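Local coordinates for protein GCN5-related N-acetyltransferase (Sphaerobacter thermophilus, PDB 3TT2) that probably transfers an acyl group, most likely acetyl from acetyl-coenzyme A, to an acceptor molecule, at residues Ala73-Leu78 with Thr102-Trp107; Arg80-Leu85 with Glu110-Arg115; Glu122-Val127 with Arg314-Pro319. One frame throughout, in Å; residues are numbered along the deposited sequence.

Contact 1: residues Ala73-Leu78 with Thr102-Trp107; sequences AYADVL and TWLVQW. With SO4 (sulfate ion), chain I.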
loop_
_atom_site.group_PDB
_atom_site.type_symbol
_atom_site.label_atom_id
_atom_site.label_comp_id
_atom_site.label_asym_id
_atom_site.label_seq_id
_atom_site.Cartn_x
_atom_site.Cartn_y
_atom_site.Cartn_z
ATOM N N ALA A 73 1.674 3.866 -22.080
ATOM C CA ALA A 73 0.935 3.479 -20.887
ATOM C C ALA A 73 1.513 2.205 -20.282
ATOM O O ALA A 73 2.191 1.432 -20.961
ATOM C CB ALA A 73 -0.551 3.305 -21.208
ATOM N N TYR A 74 1.264 2.012 -18.992
ATOM C CA TYR A 74 1.740 0.829 -18.297
ATOM C C TYR A 74 0.842 0.471 -17.130
ATOM O O TYR A 74 0.346 1.356 -16.434
ATOM C CB TYR A 74 3.165 1.054 -17.810
ATOM C CG TYR A 74 3.631 0.122 -16.714
ATOM C CD1 TYR A 74 3.490 0.468 -15.380
ATOM C CD2 TYR A 74 4.248 -1.092 -17.015
ATOM C CE1 TYR A 74 3.935 -0.375 -14.373
ATOM C CE2 TYR A 74 4.702 -1.944 -16.013
ATOM C CZ TYR A 74 4.543 -1.582 -14.689
ATOM O OH TYR A 74 4.993 -2.414 -13.679
ATOM N N ALA A 75 0.673 -0.828 -16.900
ATOM C CA ALA A 75 -0.010 -1.317 -15.706
ATOM C C ALA A 75 0.592 -2.617 -15.162
ATOM O O ALA A 75 1.130 -3.437 -15.912
ATOM C CB ALA A 75 -1.487 -1.479 -15.973
ATOM N N ASP A 76 0.523 -2.782 -13.846
ATOM C CA ASP A 76 0.878 -4.047 -13.196
ATOM C C ASP A 76 -0.229 -4.471 -12.209
ATOM O O ASP A 76 -1.040 -3.641 -11.817
ATOM C CB ASP A 76 2.261 -3.972 -12.525
ATOM C CG ASP A 76 2.325 -2.973 -11.350
ATOM O OD1 ASP A 76 1.280 -2.602 -10.768
ATOM O OD2 ASP A 76 3.457 -2.570 -10.986
ATOM N N VAL A 77 -0.275 -5.744 -11.817
ATOM C CA VAL A 77 -1.368 -6.229 -10.970
ATOM C C VAL A 77 -0.877 -6.872 -9.696
ATOM O O VAL A 77 0.135 -7.573 -9.698
ATOM C CB VAL A 77 -2.267 -7.274 -11.685
ATOM C CG1 VAL A 77 -3.026 -6.660 -12.855
ATOM C CG2 VAL A 77 -1.453 -8.463 -12.147
ATOM N N LEU A 78 -1.597 -6.627 -8.608
ATOM C CA LEU A 78 -1.469 -7.450 -7.407
ATOM C C LEU A 78 -2.647 -8.423 -7.308
ATOM O O LEU A 78 -3.792 -8.040 -7.518
ATOM C CB LEU A 78 -1.380 -6.588 -6.159
ATOM C CG LEU A 78 0.038 -6.084 -5.941
ATOM C CD1 LEU A 78 0.100 -5.011 -4.861
ATOM C CD2 LEU A 78 0.898 -7.268 -5.575
ATOM N N THR A 102 -8.884 3.155 -21.090
ATOM C CA THR A 102 -9.930 2.132 -21.172
ATOM C C THR A 102 -9.314 0.765 -21.463
ATOM O O THR A 102 -9.711 -0.253 -20.892
ATOM C CB THR A 102 -10.976 2.451 -22.274
ATOM O OG1 THR A 102 -11.799 3.555 -21.868
ATOM C CG2 THR A 102 -11.859 1.246 -22.544
ATOM N N TRP A 103 -8.327 0.756 -22.346
ATOM C CA TRP A 103 -7.667 -0.474 -22.719
ATOM C C TRP A 103 -7.018 -1.154 -21.511
ATOM O O TRP A 103 -7.261 -2.335 -21.264
ATOM C CB TRP A 103 -6.637 -0.193 -23.799
ATOM C CG TRP A 103 -6.175 -1.410 -24.484
ATOM C CD1 TRP A 103 -6.685 -1.947 -25.630
ATOM C CD2 TRP A 103 -5.105 -2.268 -24.075
ATOM N NE1 TRP A 103 -5.995 -3.089 -25.962
ATOM C CE2 TRP A 103 -5.017 -3.306 -25.023
ATOM C CE3 TRP A 103 -4.208 -2.255 -23.005
ATOM C CZ2 TRP A 103 -4.063 -4.321 -24.933
ATOM C CZ3 TRP A 103 -3.263 -3.256 -22.918
ATOM C CH2 TRP A 103 -3.197 -4.278 -23.878
ATOM N N LEU A 104 -6.210 -0.412 -20.756
ATOM C CA LEU A 104 -5.586 -0.946 -19.540
ATOM C C LEU A 104 -6.611 -1.527 -18.583
ATOM O O LEU A 104 -6.388 -2.570 -17.965
ATOM C CB LEU A 104 -4.831 0.144 -18.786
ATOM C CG LEU A 104 -3.617 0.761 -19.458
ATOM C CD1 LEU A 104 -2.932 1.696 -18.489
ATOM C CD2 LEU A 104 -2.681 -0.338 -19.914
ATOM N N VAL A 105 -7.730 -0.828 -18.449
ATOM C CA VAL A 105 -8.764 -1.253 -17.534
ATOM C C VAL A 105 -9.242 -2.650 -17.892
ATOM O O VAL A 105 -9.229 -3.542 -17.044
ATOM C CB VAL A 105 -9.930 -0.271 -17.524
ATOM C CG1 VAL A 105 -11.131 -0.877 -16.815
ATOM C CG2 VAL A 105 -9.503 1.020 -16.857
ATOM N N GLN A 106 -9.630 -2.846 -19.152
ATOM C CA GLN A 106 -10.125 -4.148 -19.594
ATOM C C GLN A 106 -9.022 -5.209 -19.541
ATOM O O GLN A 106 -9.290 -6.349 -19.203
ATOM C CB GLN A 106 -10.793 -4.062 -20.976
ATOM C CG GLN A 106 -11.259 -5.418 -21.540
ATOM C CD GLN A 106 -12.784 -5.627 -21.538
ATOM O OE1 GLN A 106 -13.502 -5.093 -20.689
ATOM N NE2 GLN A 106 -13.274 -6.414 -22.500
ATOM N N TRP A 107 -7.784 -4.825 -19.840
ATOM C CA TRP A 107 -6.640 -5.727 -19.696
ATOM C C TRP A 107 -6.596 -6.384 -18.317
ATOM O O TRP A 107 -6.379 -7.592 -18.184
ATOM C CB TRP A 107 -5.323 -4.970 -19.918
ATOM C CG TRP A 107 -4.104 -5.823 -19.668
ATOM C CD1 TRP A 107 -3.556 -6.724 -20.526
ATOM C CD2 TRP A 107 -3.297 -5.864 -18.477
ATOM N NE1 TRP A 107 -2.453 -7.319 -19.954
ATOM C CE2 TRP A 107 -2.273 -6.812 -18.696
ATOM C CE3 TRP A 107 -3.337 -5.184 -17.252
ATOM C CZ2 TRP A 107 -1.302 -7.105 -17.742
ATOM C CZ3 TRP A 107 -2.364 -5.472 -16.297
ATOM C CH2 TRP A 107 -1.364 -6.430 -16.548
HETATM S S SO4 I . -9.515 6.939 -22.428
HETATM O O1 SO4 I . -10.968 6.936 -22.197
HETATM O O2 SO4 I . -8.796 7.734 -21.422
HETATM O O3 SO4 I . -9.026 5.566 -22.401
HETATM O O4 SO4 I . -9.198 7.497 -23.739
#
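In this GNAT acetyltransferase fold, Leu104 and Trp107 of helix 100-115 settle on Ala73, Ala75 and Val77 of strand 71-80, a helix packed on one face of the sheet whose strands precede and follow it. The two segments run almost parallel, their axes 20° apart and 9.2 Å distant at closest approach. Because residues of a strand alternate, these three point their CB atoms at the helix, while Tyr74 and Asp76 turn to the other face of the sheet. There the Tyr74 hydroxyl donates to Asp76 OD2 and is also hydrogen-bonded to Trp52 NE1.

The side chains that meet are apolar. Leu104 spreads its two methyls over Ala73 and Ala75: CD1 lies 4.0 Å from Ala73 CB, and CD2 lies 4.3 Å from Ala75 CB. One helical turn on, Trp107 carries its CG anti to the backbone N (chi1 175°), which sends the benzo end of the indole out to the strand. Its CZ3 meets Val77 CG1 at 3.7 Å and Ala75 CB at 4.1 Å. Trp107 CH2 also rests against the strand backbone, 3.9 Å from Ala75 O. Val62 on strand 61-65 packs against both Leu104 and Trp107.

A sulfate sits at the start of the same helix, next to the glycine-rich turn that in GNAT enzymes receives the coenzyme A pyrophosphate, and it probably marks that site. Gly99 N supplies one hydrogen bond; Thr102 N gives another to sulfate O3, at 2.7 Å with an N-H...O angle of 156°.

Contact 2: residues Arg80-Leu85 with Glu110-Arg115; sequences RRYVQL and EWIQDR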
loop_
_atom_site.group_PDB
_atom_site.type_symbol
_atom_site.label_atom_id
_atom_site.label_comp_id
_atom_site.label_asym_id
_atom_site.label_seq_id
_atom_site.Cartn_x
_atom_site.Cartn_y
_atom_site.Cartn_z
ATOM N N ARG A 80 -4.722 -11.295 -5.061
ATOM C CA ARG A 80 -4.989 -11.987 -3.797
ATOM C C ARG A 80 -5.931 -13.167 -4.003
ATOM O O ARG A 80 -7.119 -12.970 -4.244
ATOM C CB ARG A 80 -5.610 -11.007 -2.786
ATOM C CG ARG A 80 -6.087 -11.650 -1.482
ATOM C CD ARG A 80 -6.805 -10.654 -0.558
ATOM N NE ARG A 80 -5.975 -9.495 -0.236
ATOM C CZ ARG A 80 -6.421 -8.390 0.362
ATOM N NH1 ARG A 80 -5.582 -7.382 0.611
ATOM N NH2 ARG A 80 -7.702 -8.289 0.708
ATOM N N ARG A 81 -5.385 -14.384 -3.940
ATOM C CA ARG A 81 -6.144 -15.653 -3.950
ATOM C C ARG A 81 -7.070 -15.763 -5.156
ATOM O O ARG A 81 -8.014 -16.543 -5.144
ATOM C CB ARG A 81 -7.012 -15.803 -2.689
ATOM C CG ARG A 81 -6.286 -16.080 -1.383
ATOM C CD ARG A 81 -6.694 -15.037 -0.356
ATOM N NE ARG A 81 -6.933 -15.597 0.975
ATOM C CZ ARG A 81 -7.659 -14.994 1.915
ATOM N NH1 ARG A 81 -8.227 -13.821 1.662
ATOM N NH2 ARG A 81 -7.826 -15.560 3.103
ATOM N N TYR A 82 -6.793 -14.976 -6.186
ATOM C CA TYR A 82 -7.621 -14.843 -7.383
ATOM C C TYR A 82 -9.057 -14.416 -7.082
ATOM O O TYR A 82 -9.945 -14.611 -7.922
ATOM C CB TYR A 82 -7.655 -16.175 -8.150
ATOM C CG TYR A 82 -6.285 -16.689 -8.527
ATOM C CD1 TYR A 82 -5.608 -16.161 -9.609
ATOM C CD2 TYR A 82 -5.673 -17.700 -7.805
ATOM C CE1 TYR A 82 -4.368 -16.620 -9.967
ATOM C CE2 TYR A 82 -4.418 -18.173 -8.158
ATOM C CZ TYR A 82 -3.769 -17.627 -9.244
ATOM O OH TYR A 82 -2.515 -18.092 -9.612
ATOM N N VAL A 83 -9.329 -13.879 -5.895
ATOM C CA VAL A 83 -10.637 -13.260 -5.670
ATOM C C VAL A 83 -10.682 -11.736 -5.706
ATOM O O VAL A 83 -11.759 -11.129 -5.783
ATOM C CB VAL A 83 -11.248 -13.734 -4.332
ATOM C CG1 VAL A 83 -11.515 -15.222 -4.380
ATOM C CG2 VAL A 83 -10.341 -13.337 -3.154
ATOM N N GLN A 84 -9.512 -11.120 -5.588
ATOM C CA GLN A 84 -9.422 -9.682 -5.634
ATOM C C GLN A 84 -8.193 -9.242 -6.368
ATOM O O GLN A 84 -7.072 -9.464 -5.898
ATOM C CB GLN A 84 -9.393 -9.124 -4.234
ATOM C CG GLN A 84 -9.293 -7.624 -4.169
ATOM C CD GLN A 84 -9.750 -7.114 -2.825
ATOM O OE1 GLN A 84 -8.936 -6.740 -1.980
ATOM N NE2 GLN A 84 -11.067 -7.127 -2.603
ATOM N N LEU A 85 -8.389 -8.529 -7.464
ATOM C CA LEU A 85 -7.262 -8.105 -8.252
ATOM C C LEU A 85 -7.101 -6.612 -8.110
ATOM O O LEU A 85 -8.029 -5.853 -8.376
ATOM C CB LEU A 85 -7.485 -8.465 -9.710
ATOM C CG LEU A 85 -6.199 -8.239 -10.490
ATOM C CD1 LEU A 85 -5.168 -9.315 -10.115
ATOM C CD2 LEU A 85 -6.463 -8.164 -11.991
ATOM N N GLU A 110 -9.656 -8.625 -17.930
ATOM C CA GLU A 110 -9.459 -9.869 -18.637
ATOM C C GLU A 110 -8.389 -10.684 -17.923
ATOM O O GLU A 110 -8.364 -11.896 -18.043
ATOM C CB GLU A 110 -9.097 -9.632 -20.110
ATOM C CG GLU A 110 -7.619 -9.354 -20.354
ATOM C CD GLU A 110 -7.129 -9.845 -21.717
ATOM O OE1 GLU A 110 -7.953 -10.380 -22.497
ATOM O OE2 GLU A 110 -5.917 -9.699 -22.000
ATOM N N TRP A 111 -7.513 -10.025 -17.168
ATOM C CA TRP A 111 -6.456 -10.746 -16.471
ATOM C C TRP A 111 -7.066 -11.731 -15.488
ATOM O O TRP A 111 -6.765 -12.924 -15.539
ATOM C CB TRP A 111 -5.504 -9.801 -15.735
ATOM C CG TRP A 111 -4.275 -10.494 -15.190
ATOM C CD1 TRP A 111 -3.053 -10.572 -15.786
ATOM C CD2 TRP A 111 -4.151 -11.203 -13.943
ATOM N NE1 TRP A 111 -2.178 -11.279 -14.996
ATOM C CE2 TRP A 111 -2.829 -11.682 -13.862
ATOM C CE3 TRP A 111 -5.035 -11.488 -12.890
ATOM C CZ2 TRP A 111 -2.367 -12.428 -12.779
ATOM C CZ3 TRP A 111 -4.571 -12.234 -11.807
ATOM C CH2 TRP A 111 -3.250 -12.691 -11.762
ATOM N N ILE A 112 -7.920 -11.230 -14.596
ATOM C CA ILE A 112 -8.561 -12.085 -13.599
ATOM C C ILE A 112 -9.574 -13.062 -14.207
ATOM O O ILE A 112 -9.687 -14.183 -13.754
ATOM C CB ILE A 112 -9.231 -11.289 -12.456
ATOM C CG1 ILE A 112 -9.663 -12.249 -11.348
ATOM C CG2 ILE A 112 -10.442 -10.523 -12.952
ATOM C CD1 ILE A 112 -8.564 -13.189 -10.896
ATOM N N GLN A 113 -10.289 -12.643 -15.237
ATOM C CA GLN A 113 -11.252 -13.506 -15.884
ATOM C C GLN A 113 -10.625 -14.769 -16.479
ATOM O O GLN A 113 -11.219 -15.854 -16.443
ATOM C CB GLN A 113 -11.962 -12.731 -16.975
ATOM C CG GLN A 113 -12.944 -11.719 -16.436
ATOM C CD GLN A 113 -13.559 -10.906 -17.543
ATOM O OE1 GLN A 113 -12.913 -10.640 -18.564
ATOM N NE2 GLN A 113 -14.823 -10.530 -17.370
ATOM N N ASP A 114 -9.425 -14.623 -17.020
ATOM C CA ASP A 114 -8.702 -15.725 -17.636
ATOM C C ASP A 114 -8.165 -16.701 -16.609
ATOM O O ASP A 114 -7.871 -17.854 -16.945
ATOM C CB ASP A 114 -7.505 -15.195 -18.441
ATOM C CG ASP A 114 -7.919 -14.478 -19.702
ATOM O OD1 ASP A 114 -9.128 -14.458 -19.969
ATOM O OD2 ASP A 114 -7.054 -13.947 -20.434
ATOM N N ARG A 115 -7.915 -16.195 -15.406
ATOM C CA ARG A 115 -7.426 -16.987 -14.272
ATOM C C ARG A 115 -8.491 -17.409 -13.227
ATOM O O ARG A 115 -8.190 -18.056 -12.221
ATOM C CB ARG A 115 -6.227 -16.272 -13.638
ATOM C CG ARG A 115 -5.032 -16.217 -14.590
ATOM C CD ARG A 115 -3.926 -15.315 -14.080
ATOM N NE ARG A 115 -2.889 -15.082 -15.088
ATOM C CZ ARG A 115 -3.027 -14.298 -16.154
ATOM N NH1 ARG A 115 -4.168 -13.670 -16.390
ATOM N NH2 ARG A 115 -2.025 -14.149 -16.998
#
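Leu85 and Trp111 form the apolar centre of this contact, their side chains meeting at about a right angle. Leu85 CD1 rests 3.4 Å from Trp111 CZ3, at the benzo part of the indole, while CD2 reaches Trp111 CE3 at 3.7 Å and also Ile112 CB at 4.2 Å. With CG1 anti to the backbone N (chi1 -170°), Ile112 sends CD1 toward Tyr82: it comes within 3.6 Å of Tyr82 O and sits at the edge of the tyrosine ring, near its plane. Arg115 meets the ring through its CB, 4.1 Å from Tyr82 CD1.

Polar groups pair within their own segment or with residues outside. Arg115 NH1 donates to Trp111 O at 2.8 Å, a bent bond (135° at the hydrogen), and this lays the guanidinium over the indole with its centre above Trp111 NE1. That indole nitrogen is hydrogen-bonded to Gln59 O. Val83 and Gln84 both face Arg80, a classic beta bulge.

Within the GNAT beta-alpha-beta unit (strand 84-91, helix 100-115, strand 125-132), the contact ties the hairpin end to the C-terminal half of the helix; Val77 and Asn79 of strand 71-80 pack against Leu85 and Trp111, while Val125 and Val127 meet Ile112.

Contact 3: residues Glu122-Val127 with Arg314-Pro319; sequences EAQVTV and RKEIRP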
loop_
_atom_site.group_PDB
_atom_site.type_symbol
_atom_site.label_atom_id
_atom_site.label_comp_id
_atom_site.label_asym_id
_atom_site.label_seq_id
_atom_site.Cartn_x
_atom_site.Cartn_y
_atom_site.Cartn_z
ATOM N N GLU A 122 -17.683 -20.519 -5.541
ATOM C CA GLU A 122 -18.712 -19.709 -4.890
ATOM C C GLU A 122 -18.235 -18.283 -4.576
ATOM O O GLU A 122 -19.043 -17.377 -4.385
ATOM C CB GLU A 122 -19.220 -20.401 -3.618
ATOM C CG GLU A 122 -18.232 -20.376 -2.451
ATOM C CD GLU A 122 -17.089 -21.369 -2.612
ATOM O OE1 GLU A 122 -17.092 -22.135 -3.606
ATOM O OE2 GLU A 122 -16.191 -21.388 -1.738
ATOM N N ALA A 123 -16.918 -18.100 -4.528
ATOM C CA ALA A 123 -16.289 -16.808 -4.231
ATOM C C ALA A 123 -16.616 -15.719 -5.240
ATOM O O ALA A 123 -16.504 -15.932 -6.449
ATOM C CB ALA A 123 -14.773 -16.973 -4.141
ATOM N N GLN A 124 -16.995 -14.546 -4.734
ATOM C CA GLN A 124 -17.136 -13.376 -5.583
ATOM C C GLN A 124 -15.761 -12.899 -5.997
ATOM O O GLN A 124 -14.794 -13.050 -5.257
ATOM C CB GLN A 124 -17.872 -12.250 -4.874
ATOM C CG GLN A 124 -17.013 -11.383 -3.999
ATOM C CD GLN A 124 -17.603 -9.990 -3.794
ATOM O OE1 GLN A 124 -18.533 -9.580 -4.496
ATOM N NE2 GLN A 124 -17.050 -9.250 -2.833
ATOM N N VAL A 125 -15.681 -12.320 -7.184
ATOM C CA VAL A 125 -14.406 -11.924 -7.747
ATOM C C VAL A 125 -14.443 -10.439 -8.045
ATOM O O VAL A 125 -15.328 -9.986 -8.763
ATOM C CB VAL A 125 -14.130 -12.698 -9.041
ATOM C CG1 VAL A 125 -12.885 -12.168 -9.716
ATOM C CG2 VAL A 125 -14.031 -14.202 -8.754
ATOM N N THR A 126 -13.509 -9.678 -7.477
ATOM C CA THR A 126 -13.460 -8.233 -7.704
ATOM C C THR A 126 -12.150 -7.772 -8.320
ATOM O O THR A 126 -11.115 -8.413 -8.153
ATOM C CB THR A 126 -13.727 -7.403 -6.406
ATOM O OG1 THR A 126 -12.677 -7.609 -5.446
ATOM C CG2 THR A 126 -15.073 -7.773 -5.783
ATOM N N VAL A 127 -12.219 -6.660 -9.053
ATOM C CA VAL A 127 -11.036 -5.920 -9.504
ATOM C C VAL A 127 -11.105 -4.532 -8.894
ATOM O O VAL A 127 -12.193 -3.952 -8.785
ATOM C CB VAL A 127 -11.005 -5.730 -11.021
ATOM C CG1 VAL A 127 -9.810 -4.891 -11.415
ATOM C CG2 VAL A 127 -10.984 -7.063 -11.731
ATOM N N ARG A 314 -13.779 -0.116 -6.833
ATOM C CA ARG A 314 -13.953 -1.557 -6.958
ATOM C C ARG A 314 -15.120 -1.946 -7.859
ATOM O O ARG A 314 -16.170 -1.310 -7.836
ATOM C CB ARG A 314 -14.169 -2.165 -5.581
ATOM C CG ARG A 314 -14.152 -3.665 -5.581
ATOM C CD ARG A 314 -14.245 -4.187 -4.175
ATOM N NE ARG A 314 -13.067 -3.865 -3.367
ATOM C CZ ARG A 314 -13.107 -3.744 -2.043
ATOM N NH1 ARG A 314 -14.274 -3.903 -1.422
ATOM N NH2 ARG A 314 -12.007 -3.459 -1.339
ATOM N N LYS A 315 -14.936 -3.000 -8.645
ATOM C CA LYS A 315 -16.006 -3.531 -9.485
ATOM C C LYS A 315 -16.115 -5.035 -9.284
ATOM O O LYS A 315 -15.103 -5.709 -9.119
ATOM C CB LYS A 315 -15.716 -3.232 -10.954
ATOM C CG LYS A 315 -16.804 -3.653 -11.920
ATOM C CD LYS A 315 -16.250 -3.645 -13.323
ATOM C CE LYS A 315 -17.333 -3.786 -14.366
ATOM N NZ LYS A 315 -16.757 -3.598 -15.734
ATOM N N GLU A 316 -17.330 -5.567 -9.307
ATOM C CA GLU A 316 -17.496 -7.001 -9.111
ATOM C C GLU A 316 -17.521 -7.742 -10.440
ATOM O O GLU A 316 -18.465 -7.597 -11.218
ATOM C CB GLU A 316 -18.772 -7.306 -8.333
ATOM C CG GLU A 316 -19.072 -8.795 -8.207
ATOM C CD GLU A 316 -20.482 -9.089 -7.709
ATOM O OE1 GLU A 316 -21.387 -9.304 -8.552
ATOM O OE2 GLU A 316 -20.679 -9.118 -6.475
ATOM N N ILE A 317 -16.486 -8.550 -10.678
ATOM C CA ILE A 317 -16.358 -9.335 -11.906
ATOM C C ILE A 317 -17.249 -10.585 -11.899
ATOM O O ILE A 317 -17.866 -10.926 -12.916
ATOM C CB ILE A 317 -14.906 -9.749 -12.151
ATOM C CG1 ILE A 317 -14.023 -8.515 -12.348
ATOM C CG2 ILE A 317 -14.808 -10.666 -13.354
ATOM C CD1 ILE A 317 -14.477 -7.575 -13.430
ATOM N N ARG A 318 -17.314 -11.269 -10.761
ATOM C CA ARG A 318 -18.257 -12.373 -10.618
ATOM C C ARG A 318 -18.926 -12.327 -9.258
ATOM O O ARG A 318 -18.272 -12.079 -8.265
ATOM C CB ARG A 318 -17.518 -13.700 -10.774
ATOM C CG ARG A 318 -18.403 -14.918 -10.895
ATOM C CD ARG A 318 -17.565 -16.184 -10.876
ATOM N NE ARG A 318 -16.919 -16.386 -9.583
ATOM C CZ ARG A 318 -16.112 -17.403 -9.309
ATOM N NH1 ARG A 318 -15.849 -18.309 -10.238
ATOM N NH2 ARG A 318 -15.570 -17.512 -8.105
ATOM N N PRO A 319 -20.229 -12.618 -9.209
ATOM C CA PRO A 319 -20.954 -12.608 -7.929
ATOM C C PRO A 319 -20.634 -13.814 -7.052
ATOM O O PRO A 319 -20.204 -14.858 -7.546
ATOM C CB PRO A 319 -22.428 -12.631 -8.352
ATOM C CG PRO A 319 -22.416 -13.205 -9.741
ATOM C CD PRO A 319 -21.134 -12.754 -10.365
#
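Val125 and Arg318 face each other across an antiparallel strand pair interrupted by a classic beta bulge, where strand 125-132 of the N-terminal GNAT region takes up the final strand of the chain. That strand lies between 125-132 and 148-159, the place the last strand of a single GNAT domain commonly fills, so strand 305-316 takes a place in the sheet of the N-terminal half.

Arg318 is turned over Val125. Its chain is extended as far as CD and then bends (chi3 66°), which lays one guanidinium face over Val125 CG2, 3.7 Å from NH2. The edge of the same group is left to the backbone: NH2 donates to Ala123 O, near the guanidinium plane, and also serves Pro120 O.

Ile317, the extra residue of the bulge, points its side chain at the valines. Its CB is 4.0 Å from Val125 CG1, and its CG1 meets Val127 CG2 at 3.4 Å; Ile112 of helix 100-115 closes over all three. Thr126 turns to the other side of the sheet, where its CB lies 3.9 Å from Arg314 CG as the two side chains cross obliquely, and Arg314 NE carries on to Gln128 OE1. Lys315, on the helix side with Val127, leads its fully extended chain off to a salt bridge with Glu109.

Beyond the bulge the pairing is regular, with Val127 and Lys315 as a hydrogen-bonded pair. At the bulge, one carbonyl serves two successive amides: Val125 O accepts from Ile317 N at 2.7 Å and from Arg318 N at 3.1 Å, both in its carbonyl plane.

Followed from the N terminus, contact 1 closes a loop from strand 71-80 to the first half of helix 100-115. Before it shuts, contact 2 has opened, so the two cross: the hairpin's second strand goes to the helix's second half, and Val77 touches both Leu85 and Trp111. Contact 3 opens once contact 2 has closed and spans 186 intervening residues, bringing the chain's last strand back to the N-terminal sheet. It adjoins contact 2 through Thr126, whose backbone is probably hydrogen-bonded to Val83 O and Leu85 N. Contacts 1 and 3 do not touch; contact 2 bridges them. Together they join hairpin, helix, strand 125-132 and C-terminal strand.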